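Local coordinates for acyl-[acyl-carrier-protein]--UDP-N-acetylglucosamine O-acyltransferase (Acinetobacter baumannii, PDB 4E6U) that catalyses transfer of an acyl chain from acyl carrier protein to UDP-N-acetylglucosamine, probably the first step in making the lipid A of lipopolysaccharide, at residues Tyr31-Pro36 with His49-Gly54; Gln37-Ala42 with Phe55-Gln60; Lys45-Val50 with Glu63-Ala68; Val73-Lys78 with Ser99-Thr104. All coordinates share one frame; numbering follows the deposited sequence. Where two conformers were deposited one is given.

Contact 1 (Tyr31-Pro36 with His49-Gly54); sequences YCIIGP and HVVVGG
His49, Val52 and Ile33 give the most surface to this pairing of two coils. Tyr31 and His49 lie side by side and point the same way: Tyr31 CB sits over one face of the imidazole, 4.3 Å from the centroid of the His49 ring, while the two rings meet obliquely with planes 50° apart. In His49 CG stands beside the backbone N (chi1 -64°), which swings the ring back toward the tyrosine although its CB starts off away from that segment. Val52 turns inward, where its CG2 meets Ile34 CD1 at 3.8 Å. Ile33 N donates to Val50 O at 2.9 Å, and Ile33 O accepts from Val52 N at 2.8 Å; Gly35 N then closes on Val52 O, also at 2.8 Å. Outward on the other face, Ile33 CG1 lies 4.2 Å from Val51 CG2. Tyr31 OH is held by Thr13 O of the third subunit, and the packing of Ile33 and Val51 on Ser48 of the second subunit marks this as the trimer-facing side. Strand 33-34 lies between strands 15-16 and 51-52 in one parallel sheet of the beta-helix, with Leu46 of strand 45-46 packed against Ile34 and Val52 from inside.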
loop_
_atom_site.group_PDB
_atom_site.type_symbol
_atom_site.label_atom_id
_atom_site.label_comp_id
_atom_site.label_asym_id
_atom_site.label_seq_id
_atom_site.Cartn_x
_atom_site.Cartn_y
_atom_site.Cartn_z
ATOM N N TYR A 31 -19.231 -15.910 6.301
ATOM C CA TYR A 31 -17.842 -16.128 6.680
ATOM C C TYR A 31 -17.247 -14.980 7.468
ATOM O O TYR A 31 -16.045 -14.802 7.468
ATOM C CB TYR A 31 -16.983 -16.518 5.442
ATOM C CG TYR A 31 -17.594 -17.643 4.637
ATOM C CD1 TYR A 31 -17.885 -17.517 3.271
ATOM C CD2 TYR A 31 -17.921 -18.839 5.259
ATOM C CE1 TYR A 31 -18.457 -18.590 2.561
ATOM C CE2 TYR A 31 -18.507 -19.885 4.573
ATOM C CZ TYR A 31 -18.781 -19.753 3.238
ATOM O OH TYR A 31 -19.361 -20.845 2.614
ATOM N N CYS A 32 -18.093 -14.183 8.114
ATOM C CA CYS A 32 -17.616 -13.186 9.082
ATOM C C CYS A 32 -17.311 -13.813 10.424
ATOM O O CYS A 32 -17.940 -14.802 10.824
ATOM C CB CYS A 32 -18.669 -12.092 9.309
ATOM S SG CYS A 32 -18.870 -10.963 7.909
ATOM N N ILE A 33 -16.378 -13.197 11.131
ATOM C CA ILE A 33 -16.035 -13.603 12.477
ATOM C C ILE A 33 -16.263 -12.426 13.384
ATOM O O ILE A 33 -15.711 -11.343 13.150
ATOM C CB ILE A 33 -14.539 -14.021 12.568
ATOM C CG1 ILE A 33 -14.179 -15.120 11.548
ATOM C CG2 ILE A 33 -14.145 -14.364 14.015
ATOM C CD1 ILE A 33 -15.019 -16.383 11.689
ATOM N N ILE A 34 -17.097 -12.615 14.394
ATOM C CA ILE A 34 -17.339 -11.593 15.400
ATOM C C ILE A 34 -16.807 -12.100 16.729
ATOM O O ILE A 34 -17.311 -13.095 17.274
ATOM C CB ILE A 34 -18.855 -11.272 15.537
ATOM C CG1 ILE A 34 -19.507 -10.956 14.187
ATOM C CG2 ILE A 34 -19.070 -10.148 16.571
ATOM C CD1 ILE A 34 -18.883 -9.771 13.447
ATOM N N GLY A 35 -15.768 -11.457 17.243
ATOM C CA GLY A 35 -15.121 -11.933 18.435
ATOM C C GLY A 35 -15.808 -11.510 19.728
ATOM O O GLY A 35 -16.884 -10.899 19.735
ATOM N N PRO A 36 -15.159 -11.833 20.843
ATOM C CA PRO A 36 -15.747 -11.541 22.147
ATOM C C PRO A 36 -15.825 -10.052 22.444
ATOM O O PRO A 36 -15.002 -9.253 21.969
ATOM C CB PRO A 36 -14.794 -12.236 23.116
ATOM C CG PRO A 36 -13.484 -12.217 22.430
ATOM C CD PRO A 36 -13.839 -12.465 20.979
ATOM N N HIS A 49 -16.822 -11.986 4.857
ATOM C CA HIS A 49 -15.379 -12.004 5.105
ATOM C C HIS A 49 -14.852 -10.815 5.918
ATOM O O HIS A 49 -13.733 -10.333 5.692
ATOM C CB HIS A 49 -14.560 -12.103 3.796
ATOM C CG HIS A 49 -14.764 -13.371 3.038
ATOM N ND1 HIS A 49 -15.693 -13.489 2.025
ATOM C CD2 HIS A 49 -14.133 -14.562 3.111
ATOM C CE1 HIS A 49 -15.641 -14.704 1.525
ATOM N NE2 HIS A 49 -14.705 -15.373 2.152
ATOM N N VAL A 50 -15.646 -10.352 6.878
ATOM C CA VAL A 50 -15.186 -9.336 7.824
ATOM C C VAL A 50 -14.784 -10.009 9.113
ATOM O O VAL A 50 -15.528 -10.855 9.624
ATOM C CB VAL A 50 -16.281 -8.271 8.098
ATOM C CG1 VAL A 50 -15.802 -7.262 9.155
ATOM C CG2 VAL A 50 -16.663 -7.554 6.788
ATOM N N VAL A 51 -13.641 -9.613 9.658
ATOM C CA VAL A 51 -13.230 -10.067 10.993
ATOM C C VAL A 51 -13.298 -8.890 11.957
ATOM O O VAL A 51 -12.659 -7.856 11.726
ATOM C CB VAL A 51 -11.805 -10.676 10.992
ATOM C CG1 VAL A 51 -11.331 -10.944 12.446
ATOM C CG2 VAL A 51 -11.758 -11.945 10.130
ATOM N N VAL A 52 -14.111 -9.012 13.002
ATOM C CA VAL A 52 -14.062 -8.093 14.128
ATOM C C VAL A 52 -13.400 -8.863 15.263
ATOM O O VAL A 52 -13.992 -9.770 15.848
ATOM C CB VAL A 52 -15.445 -7.556 14.529
ATOM C CG1 VAL A 52 -15.269 -6.472 15.566
ATOM C CG2 VAL A 52 -16.225 -7.040 13.327
ATOM N N GLY A 53 -12.147 -8.515 15.556
ATOM C CA GLY A 53 -11.324 -9.359 16.436
ATOM C C GLY A 53 -11.902 -9.524 17.836
ATOM O O GLY A 53 -11.994 -10.640 18.356
ATOM N N GLY A 54 -12.276 -8.404 18.445
ATOM C CA GLY A 54 -12.813 -8.444 19.797
ATOM C C GLY A 54 -12.798 -7.057 20.364
ATOM O O GLY A 54 -12.208 -6.143 19.778
#

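Contact 2 (Gln37-Ala42 with Phe55-Gln60); sequences QVTIGA and FTRIGQ
Gln37 lays its aliphatic stem over one face of the Phe55 ring, with CB 4.1 Å from the ring centroid and CG 3.6 Å from Phe55 CE1. The Gln37 chain bends at chi2 (-60°), carrying its amide away from the ring, with the amide and ring planes 40° apart. Thr39 and Arg57 run side by side on the outer face; in one of the deposited conformers Thr39 OG1 lies 3.5 Å from Arg57 CG. On the inner face Ile40 and Ile58 meet more loosely. The backbones pair in parallel: Thr39 N donates to Thr56 O at 2.9 Å, Ile58 N to Thr39 O at 2.8 Å and Gly41 N to Ile58 O at 2.8 Å, the last bent at 135°. At the far end a water bridges the segments, accepting from the backbone N-H of Ala42 and donating to Gln60 OE1. Further out, Trp85 meets the Phe55 ring edge-to-face, and one conformer of Arg57 gives it a cation-pi contact and forms a salt bridge from NH1 to Glu87. Such in-register pairing of residues 18 apart, with mostly aliphatic residues inside (Thr56 excepted) and polar ones outside, belongs to the left-handed parallel beta-helix of the hexapeptide-repeat acyltransferases.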
loop_
_atom_site.group_PDB
_atom_site.type_symbol
_atom_site.label_atom_id
_atom_site.label_comp_id
_atom_site.label_asym_id
_atom_site.label_seq_id
_atom_site.Cartn_x
_atom_site.Cartn_y
_atom_site.Cartn_z
ATOM N N GLN A 37 -16.820 -9.677 23.250
ATOM C CA GLN A 37 -16.960 -8.285 23.703
ATOM C C GLN A 37 -17.100 -7.301 22.543
ATOM O O GLN A 37 -16.615 -6.159 22.605
ATOM C CB GLN A 37 -15.795 -7.882 24.624
ATOM C CG GLN A 37 -15.638 -8.789 25.844
ATOM C CD GLN A 37 -16.871 -8.793 26.714
ATOM O OE1 GLN A 37 -17.463 -7.745 26.976
ATOM N NE2 GLN A 37 -17.266 -9.980 27.175
ATOM N N VAL A 38 -17.750 -7.747 21.476
ATOM C CA VAL A 38 -18.116 -6.876 20.375
ATOM C C VAL A 38 -19.575 -6.467 20.469
ATOM O O VAL A 38 -20.446 -7.303 20.761
ATOM C CB VAL A 38 -17.824 -7.550 19.010
ATOM C CG1 VAL A 38 -18.329 -6.711 17.838
ATOM C CG2 VAL A 38 -16.321 -7.814 18.888
ATOM N N THR A 39 -19.848 -5.195 20.230
ATOM C CA THR A 39 -21.213 -4.697 20.142
ATOM C C THR A 39 -21.383 -4.057 18.794
ATOM O O THR A 39 -20.521 -3.276 18.380
ATOM C CB THR A 39 -21.553 -3.729 21.300
ATOM O OG1 THR A 39 -20.806 -2.522 21.185
ATOM C CG2 THR A 39 -21.262 -4.366 22.624
ATOM N N ILE A 40 -22.471 -4.383 18.097
ATOM C CA ILE A 40 -22.741 -3.835 16.769
ATOM C C ILE A 40 -24.084 -3.126 16.783
ATOM O O ILE A 40 -25.123 -3.744 17.038
ATOM C CB ILE A 40 -22.712 -4.900 15.667
ATOM C CG1 ILE A 40 -21.386 -5.669 15.733
ATOM C CG2 ILE A 40 -22.907 -4.242 14.298
ATOM C CD1 ILE A 40 -21.246 -6.708 14.648
ATOM N N GLY A 41 -24.034 -1.831 16.502
ATOM C CA GLY A 41 -25.200 -0.968 16.562
ATOM C C GLY A 41 -26.144 -1.075 15.385
ATOM O O GLY A 41 -25.820 -1.589 14.306
ATOM N N ALA A 42 -27.339 -0.538 15.592
ATOM C CA ALA A 42 -28.445 -0.739 14.693
ATOM C C ALA A 42 -28.145 -0.271 13.291
ATOM O O ALA A 42 -27.553 0.790 13.083
ATOM C CB ALA A 42 -29.684 -0.003 15.238
ATOM N N PHE A 55 -13.476 -6.876 21.500
ATOM C CA PHE A 55 -13.326 -5.640 22.284
ATOM C C PHE A 55 -13.521 -4.389 21.430
ATOM O O PHE A 55 -12.710 -3.461 21.449
ATOM C CB PHE A 55 -11.977 -5.649 23.030
ATOM C CG PHE A 55 -11.828 -6.818 23.932
ATOM C CD1 PHE A 55 -12.230 -6.719 25.265
ATOM C CD2 PHE A 55 -11.359 -8.036 23.456
ATOM C CE1 PHE A 55 -12.136 -7.820 26.112
ATOM C CE2 PHE A 55 -11.255 -9.138 24.304
ATOM C CZ PHE A 55 -11.651 -9.025 25.627
ATOM N N THR A 56 -14.625 -4.380 20.695
ATOM C CA THR A 56 -14.932 -3.325 19.748
ATOM C C THR A 56 -16.393 -2.929 19.886
ATOM O O THR A 56 -17.273 -3.801 19.900
ATOM C CB THR A 56 -14.629 -3.800 18.292
ATOM O OG1 THR A 56 -13.217 -4.055 18.181
ATOM C CG2 THR A 56 -14.997 -2.757 17.261
ATOM N N ARG A 57 -16.643 -1.625 19.990
ATOM C CA ARG A 57 -17.998 -1.089 19.975
ATOM C C ARG A 57 -18.196 -0.395 18.650
ATOM O O ARG A 57 -17.409 0.491 18.306
ATOM C CB ARG A 57 -18.208 -0.091 21.123
ATOM C CG ARG A 57 -18.039 -0.723 22.483
ATOM C CD ARG A 57 -18.222 0.288 23.617
ATOM N NE ARG A 57 -17.729 -0.280 24.872
ATOM C CZ ARG A 57 -16.556 -0.001 25.437
ATOM N NH1 ARG A 57 -15.717 0.874 24.887
ATOM N NH2 ARG A 57 -16.223 -0.604 26.575
ATOM N N ILE A 58 -19.191 -0.826 17.880
ATOM C CA ILE A 58 -19.511 -0.266 16.572
ATOM C C ILE A 58 -20.887 0.378 16.648
ATOM O O ILE A 58 -21.833 -0.258 17.103
ATOM C CB ILE A 58 -19.495 -1.362 15.474
ATOM C CG1 ILE A 58 -18.087 -1.963 15.398
ATOM C CG2 ILE A 58 -19.935 -0.797 14.125
ATOM C CD1 ILE A 58 -17.968 -3.228 14.565
ATOM N N GLY A 59 -20.990 1.621 16.208
ATOM C CA GLY A 59 -22.259 2.352 16.252
ATOM C C GLY A 59 -23.240 1.982 15.162
ATOM O O GLY A 59 -23.246 0.857 14.658
ATOM N N GLN A 60 -24.075 2.940 14.796
ATOM C CA GLN A 60 -25.212 2.672 13.938
ATOM C C GLN A 60 -24.908 3.004 12.501
ATOM O O GLN A 60 -24.138 3.923 12.210
ATOM C CB GLN A 60 -26.404 3.528 14.388
ATOM C CG GLN A 60 -26.884 3.194 15.804
ATOM C CD GLN A 60 -28.150 3.939 16.222
ATOM O OE1 GLN A 60 -28.812 3.543 17.182
ATOM N NE2 GLN A 60 -28.484 5.007 15.518
HETATM O O HOH W 1 -27.828 0.637 18.302
#

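Contact 3 (Lys45-Val50 with Glu63-Ala68); sequences KLHSHV and EIFQFA. With SO4 (sulfate ion), chain C.
Lys45 and Glu63 lie side by side and extended, and one water joins them, accepting from Lys45 NZ and donating to Glu63 OE1. Lys45 NZ also donates to sulfate O3 at 2.8 Å, while Lys45 O receives Ile64 N. Leu46 turns inward, where its CD1 meets Ile64 CD1 at 4.0 Å. His47 buries the most surface. His47 N donates to Ile64 O at 2.9 Å, and its ring is held from three sides. His47 NE2 donates to Glu63 OE1 at 2.7 Å, using the anti lone pair, with the oxygen in the ring plane; Phe65 covers one face in an offset stack, centroids 4.0 Å apart and planes at 18°; Lys45 CE lies over the rim of the opposite face. The Glu63 bond and the Phe65 stack together fix the ring's rotation, and the lysine and the imidazole N-H would probably favour the charged carboxylate. Ser48 OG and His49 ND1 share a hydrogen bond at 2.8 Å in the imidazole plane. His49 O accepts Phe67 N at 2.8 Å from above its carbonyl plane, while Phe67 CE1 reaches over the imidazole. Val50 crosses Ile64 at about a right angle, its CG1 3.8 Å from Ile64 CG2. Beyond, Arg95 makes a cation-pi contact with Phe65, and the type II turn Phe65-Ala68 carries the chain from strand 63-64, which lies between strands 45-46 and 93-94, round a corner toward strand 69-70.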
loop_
_atom_site.group_PDB
_atom_site.type_symbol
_atom_site.label_atom_id
_atom_site.label_comp_id
_atom_site.label_asym_id
_atom_site.label_seq_id
_atom_site.Cartn_x
_atom_site.Cartn_y
_atom_site.Cartn_z
ATOM N N LYS A 45 -24.060 -2.769 8.577
ATOM C CA LYS A 45 -23.919 -3.881 7.624
ATOM C C LYS A 45 -22.470 -4.287 7.470
ATOM O O LYS A 45 -21.611 -3.455 7.133
ATOM C CB LYS A 45 -24.465 -3.500 6.248
ATOM C CG LYS A 45 -24.200 -4.551 5.156
ATOM C CD LYS A 45 -24.821 -4.139 3.820
ATOM C CE LYS A 45 -24.581 -5.213 2.777
ATOM N NZ LYS A 45 -25.241 -4.883 1.480
ATOM N N LEU A 46 -22.219 -5.557 7.730
ATOM C CA LEU A 46 -20.949 -6.180 7.384
ATOM C C LEU A 46 -21.194 -7.015 6.150
ATOM O O LEU A 46 -22.159 -7.782 6.113
ATOM C CB LEU A 46 -20.452 -7.078 8.509
ATOM C CG LEU A 46 -19.685 -6.435 9.667
ATOM C CD1 LEU A 46 -20.500 -5.338 10.358
ATOM C CD2 LEU A 46 -19.265 -7.483 10.661
ATOM N N HIS A 47 -20.327 -6.878 5.150
ATOM C CA HIS A 47 -20.354 -7.747 3.973
ATOM C C HIS A 47 -19.833 -9.136 4.359
ATOM O O HIS A 47 -19.776 -9.470 5.539
ATOM C CB HIS A 47 -19.516 -7.071 2.888
ATOM C CG HIS A 47 -20.176 -5.857 2.317
ATOM N ND1 HIS A 47 -20.612 -5.789 1.009
ATOM C CD2 HIS A 47 -20.522 -4.679 2.892
ATOM C CE1 HIS A 47 -21.177 -4.610 0.802
ATOM N NE2 HIS A 47 -21.147 -3.925 1.932
ATOM N N SER A 48 -19.474 -9.958 3.377
ATOM C CA SER A 48 -18.825 -11.236 3.693
ATOM C C SER A 48 -17.395 -10.992 4.187
ATOM O O SER A 48 -16.813 -9.919 3.964
ATOM C CB SER A 48 -18.780 -12.135 2.451
ATOM O OG SER A 48 -17.821 -11.702 1.495
ATOM N N HIS A 49 -16.822 -11.986 4.857
ATOM C CA HIS A 49 -15.379 -12.004 5.105
ATOM C C HIS A 49 -14.852 -10.815 5.918
ATOM O O HIS A 49 -13.733 -10.333 5.692
ATOM C CB HIS A 49 -14.560 -12.103 3.796
ATOM C CG HIS A 49 -14.764 -13.371 3.038
ATOM N ND1 HIS A 49 -15.693 -13.489 2.025
ATOM C CD2 HIS A 49 -14.133 -14.562 3.111
ATOM C CE1 HIS A 49 -15.641 -14.704 1.525
ATOM N NE2 HIS A 49 -14.705 -15.373 2.152
ATOM N N VAL A 50 -15.646 -10.352 6.878
ATOM C CA VAL A 50 -15.186 -9.336 7.824
ATOM C C VAL A 50 -14.784 -10.009 9.113
ATOM O O VAL A 50 -15.528 -10.855 9.624
ATOM C CB VAL A 50 -16.281 -8.271 8.098
ATOM C CG1 VAL A 50 -15.802 -7.262 9.155
ATOM C CG2 VAL A 50 -16.663 -7.554 6.788
ATOM N N GLU A 63 -20.995 0.637 7.433
ATOM C CA GLU A 63 -20.882 -0.392 6.429
ATOM C C GLU A 63 -19.427 -0.777 6.339
ATOM O O GLU A 63 -18.549 0.083 6.110
ATOM C CB GLU A 63 -21.421 0.091 5.092
ATOM C CG GLU A 63 -21.491 -1.017 4.046
ATOM C CD GLU A 63 -22.183 -0.612 2.752
ATOM O OE1 GLU A 63 -22.352 -1.493 1.876
ATOM O OE2 GLU A 63 -22.537 0.589 2.578
ATOM N N ILE A 64 -19.191 -2.077 6.485
ATOM C CA ILE A 64 -17.830 -2.638 6.518
ATOM C C ILE A 64 -17.729 -3.717 5.447
ATOM O O ILE A 64 -18.518 -4.674 5.453
ATOM C CB ILE A 64 -17.489 -3.234 7.891
ATOM C CG1 ILE A 64 -17.764 -2.210 9.012
ATOM C CG2 ILE A 64 -16.028 -3.707 7.915
ATOM C CD1 ILE A 64 -17.446 -2.685 10.438
ATOM N N PHE A 65 -16.762 -3.564 4.550
ATOM C CA PHE A 65 -16.621 -4.434 3.382
ATOM C C PHE A 65 -15.651 -5.592 3.626
ATOM O O PHE A 65 -14.903 -5.646 4.626
ATOM C CB PHE A 65 -16.152 -3.607 2.183
ATOM C CG PHE A 65 -17.224 -2.734 1.590
ATOM C CD1 PHE A 65 -17.648 -1.578 2.245
ATOM C CD2 PHE A 65 -17.785 -3.057 0.364
ATOM C CE1 PHE A 65 -18.639 -0.745 1.685
ATOM C CE2 PHE A 65 -18.786 -2.245 -0.200
ATOM C CZ PHE A 65 -19.203 -1.075 0.472
ATOM N N GLN A 66 -15.707 -6.548 2.707
ATOM C CA GLN A 66 -14.931 -7.764 2.812
ATOM C C GLN A 66 -13.443 -7.515 3.014
ATOM O O GLN A 66 -12.843 -6.580 2.426
ATOM C CB GLN A 66 -15.131 -8.628 1.547
ATOM C CG GLN A 66 -14.908 -7.909 0.198
ATOM C CD GLN A 66 -16.139 -7.229 -0.385
ATOM O OE1 GLN A 66 -16.103 -6.772 -1.553
ATOM N NE2 GLN A 66 -17.190 -7.158 0.360
ATOM N N PHE A 67 -12.868 -8.400 3.827
ATOM C CA PHE A 67 -11.427 -8.452 4.095
ATOM C C PHE A 67 -10.944 -7.291 4.955
ATOM O O PHE A 67 -9.735 -7.061 5.069
ATOM C CB PHE A 67 -10.602 -8.545 2.796
ATOM C CG PHE A 67 -11.155 -9.525 1.787
ATOM C CD1 PHE A 67 -11.348 -10.869 2.129
ATOM C CD2 PHE A 67 -11.458 -9.110 0.498
ATOM C CE1 PHE A 67 -11.849 -11.762 1.178
ATOM C CE2 PHE A 67 -11.947 -10.020 -0.450
ATOM C CZ PHE A 67 -12.148 -11.323 -0.110
ATOM N N ALA A 68 -11.871 -6.589 5.590
ATOM C CA ALA A 68 -11.476 -5.653 6.631
ATOM C C ALA A 68 -11.202 -6.391 7.931
ATOM O O ALA A 68 -11.934 -7.311 8.328
ATOM C CB ALA A 68 -12.556 -4.626 6.820
HETATM S S SO4 C . -24.001 -6.211 -1.882
HETATM O O1 SO4 C . -25.285 -6.894 -2.095
HETATM O O2 SO4 C . -24.089 -4.838 -2.383
HETATM O O3 SO4 C . -23.701 -6.184 -0.447
HETATM O O4 SO4 C . -22.937 -6.935 -2.603
HETATM O O HOH W 2 -24.741 -2.079 0.783
#

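Contact 4 (Val73-Lys78 with Ser99-Thr104); sequences VCQDLK and SLHRGT. With EDO (1,2-ethanediol), chain G.
His101 of the parallel beta-helix packs under the loop 73-78, an excursion between strands 69-70 and 85-88. From CB, which lies 3.9 Å from Cys74 CA, the His101 side chain runs toward the loop, CG beside its own backbone N (chi1 -70°). There Val73 O sits over the centre of one ring face, 3.7 Å from His101 CG. His101 ND1 holds a water at 2.9 Å in the ring plane, and that water accepts from Gln75 N, bridging ring and loop. At the ring edge His101 CE1 meets Gln75 CG at 3.6 Å, the amide plane turned 75° from the imidazole. At the tip, His101 NE2 is hydrogen-bonded to Glu96 OE2 of the second subunit; Gln75 OE1 likewise accepts from Val121 N of that subunit, so the loop is fastened across the trimer interface. Arg102 directs NH1 to Gly71 O, with Val73 N over one guanidinium face. Cys74 SG touches Thr104 CG2 at 3.5 Å, and two more waters link Cys74 N with Gly103 O and, in one of two deposited Asp76 conformers, Asp76 OD2 with Thr104 OG1. The same conformer closes an Asx turn: Lys78 N donates to Asp76 OD1 at 2.8 Å, from above the carboxylate plane.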
loop_
_atom_site.group_PDB
_atom_site.type_symbol
_atom_site.label_atom_id
_atom_site.label_comp_id
_atom_site.label_asym_id
_atom_site.label_seq_id
_atom_site.Cartn_x
_atom_site.Cartn_y
_atom_site.Cartn_z
ATOM N N VAL A 73 -5.816 -6.830 17.693
ATOM C CA VAL A 73 -4.759 -6.398 18.602
ATOM C C VAL A 73 -3.743 -5.560 17.836
ATOM O O VAL A 73 -3.473 -5.768 16.644
ATOM C CB VAL A 73 -4.061 -7.604 19.286
ATOM C CG1 VAL A 73 -5.020 -8.324 20.231
ATOM C CG2 VAL A 73 -3.430 -8.563 18.269
ATOM N N CYS A 74 -3.151 -4.611 18.524
ATOM C CA CYS A 74 -2.223 -3.711 17.857
ATOM C C CYS A 74 -0.880 -4.352 17.515
ATOM O O CYS A 74 -0.605 -5.492 17.879
ATOM C CB CYS A 74 -2.008 -2.462 18.681
ATOM S SG CYS A 74 -1.004 -2.719 20.096
ATOM N N GLN A 75 -0.055 -3.574 16.827
ATOM C CA GLN A 75 1.252 -4.027 16.335
ATOM C C GLN A 75 2.415 -3.552 17.206
ATOM O O GLN A 75 3.570 -3.873 16.925
ATOM C CB GLN A 75 1.451 -3.525 14.904
ATOM C CG GLN A 75 0.421 -4.110 13.960
ATOM C CD GLN A 75 0.660 -3.717 12.524
ATOM O OE1 GLN A 75 0.796 -4.591 11.665
ATOM N NE2 GLN A 75 0.678 -2.417 12.235
ATOM N N ASP A 76 2.099 -2.784 18.241
ATOM C CA ASP A 76 3.104 -2.260 19.172
ATOM C C ASP A 76 3.753 -3.410 19.932
ATOM O O ASP A 76 3.067 -4.198 20.585
ATOM C CB ASP A 76 2.414 -1.284 20.134
ATOM C CG ASP A 76 3.410 -0.435 20.913
ATOM O OD1 ASP A 76 4.529 -0.938 21.196
ATOM O OD2 ASP A 76 3.064 0.723 21.229
ATOM N N LEU A 77 5.081 -3.494 19.856
ATOM C CA LEU A 77 5.802 -4.576 20.532
ATOM C C LEU A 77 5.752 -4.455 22.059
ATOM O O LEU A 77 6.029 -5.433 22.752
ATOM C CB LEU A 77 7.250 -4.715 20.019
ATOM C CG LEU A 77 7.418 -5.333 18.619
ATOM C CD1 LEU A 77 8.868 -5.194 18.150
ATOM C CD2 LEU A 77 6.962 -6.796 18.550
ATOM N N LYS A 78 5.350 -3.288 22.565
ATOM C CA LYS A 78 5.173 -3.087 24.011
ATOM C C LYS A 78 3.922 -3.770 24.545
ATOM O O LYS A 78 3.819 -4.030 25.746
ATOM C CB LYS A 78 5.118 -1.604 24.365
ATOM C CG LYS A 78 6.409 -0.842 24.115
ATOM C CD LYS A 78 6.245 0.612 24.513
ATOM N N SER A 99 -7.500 -2.021 8.082
ATOM C CA SER A 99 -7.102 -2.638 9.347
ATOM C C SER A 99 -7.191 -1.570 10.419
ATOM O O SER A 99 -6.606 -0.489 10.273
ATOM C CB SER A 99 -5.708 -3.274 9.274
ATOM O OG SER A 99 -4.755 -2.370 8.742
ATOM N N LEU A 100 -7.988 -1.849 11.443
ATOM C CA LEU A 100 -8.219 -0.919 12.546
ATOM C C LEU A 100 -7.842 -1.644 13.817
ATOM O O LEU A 100 -8.408 -2.690 14.140
ATOM C CB LEU A 100 -9.681 -0.453 12.603
ATOM C CG LEU A 100 -10.074 0.567 11.543
ATOM C CD1 LEU A 100 -10.520 -0.150 10.275
ATOM C CD2 LEU A 100 -11.177 1.483 12.083
ATOM N N HIS A 101 -6.871 -1.106 14.548
ATOM C CA HIS A 101 -6.328 -1.814 15.702
ATOM C C HIS A 101 -6.694 -1.192 17.035
ATOM O O HIS A 101 -6.883 0.008 17.120
ATOM C CB HIS A 101 -4.816 -1.959 15.584
ATOM C CG HIS A 101 -4.405 -2.908 14.512
ATOM N ND1 HIS A 101 -3.105 -3.017 14.070
ATOM C CD2 HIS A 101 -5.139 -3.773 13.768
ATOM C CE1 HIS A 101 -3.052 -3.936 13.119
ATOM N NE2 HIS A 101 -4.269 -4.419 12.925
ATOM N N ARG A 102 -6.796 -2.051 18.042
ATOM C CA ARG A 102 -7.168 -1.642 19.393
ATOM C C ARG A 102 -6.020 -0.900 20.065
ATOM O O ARG A 102 -4.891 -0.874 19.562
ATOM C CB ARG A 102 -7.616 -2.862 20.192
ATOM C CG ARG A 102 -8.781 -3.601 19.504
ATOM C CD ARG A 102 -9.510 -4.555 20.430
ATOM N NE ARG A 102 -8.641 -5.517 21.120
ATOM C CZ ARG A 102 -8.498 -6.804 20.789
ATOM N NH1 ARG A 102 -9.123 -7.328 19.742
ATOM N NH2 ARG A 102 -7.723 -7.593 21.527
ATOM N N GLY A 103 -6.325 -0.268 21.200
ATOM C CA GLY A 103 -5.339 0.599 21.864
ATOM C C GLY A 103 -4.297 -0.105 22.710
ATOM O O GLY A 103 -4.181 -1.322 22.709
ATOM N N THR A 104 -3.520 0.706 23.431
ATOM C CA THR A 104 -2.512 0.190 24.357
ATOM C C THR A 104 -2.714 0.834 25.721
ATOM O O THR A 104 -3.200 1.962 25.824
ATOM C CB THR A 104 -1.072 0.469 23.889
ATOM O OG1 THR A 104 -0.860 1.884 23.800
ATOM C CG2 THR A 104 -0.797 -0.185 22.527
HETATM C C1 EDO G . 7.769 -2.188 16.238
HETATM O O1 EDO G . 8.519 -0.967 16.284
HETATM C C2 EDO G . 6.413 -1.975 16.898
HETATM O O2 EDO G . 6.612 -1.683 18.290
HETATM O O HOH W 3 -4.155 -3.803 21.166
HETATM O O HOH W 4 -1.440 -1.234 15.546
HETATM O O HOH W 5 1.896 2.356 23.410
#

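Overall arrangement
Contacts 1, 2 and 3 take one pairing from each of the three sheets of the beta-helix, in the same coils, and their inward side chains meet: Ile34 CD1 lies 3.6 Å from Leu46 CD2, and Ile58 CD1 4.2 Å from Ile64 CD1. Contacts 1 and 3 share His49 and Val50, with centres about 9 Å apart, whereas contacts 2 and 3 are about 14 Å apart. Contact 4 lies further along the helix axis and reaches back through Arg102, whose CD is 3.2 Å from Gly54 O and 3.5 Å from Phe55 O. Contacts 1, 3 and 4 touch neighbouring subunits; contact 2 touches none. The sulfate on Lys45 at contact 3 and the ethanediol on Leu77 at contact 4 probably come from crystallisation.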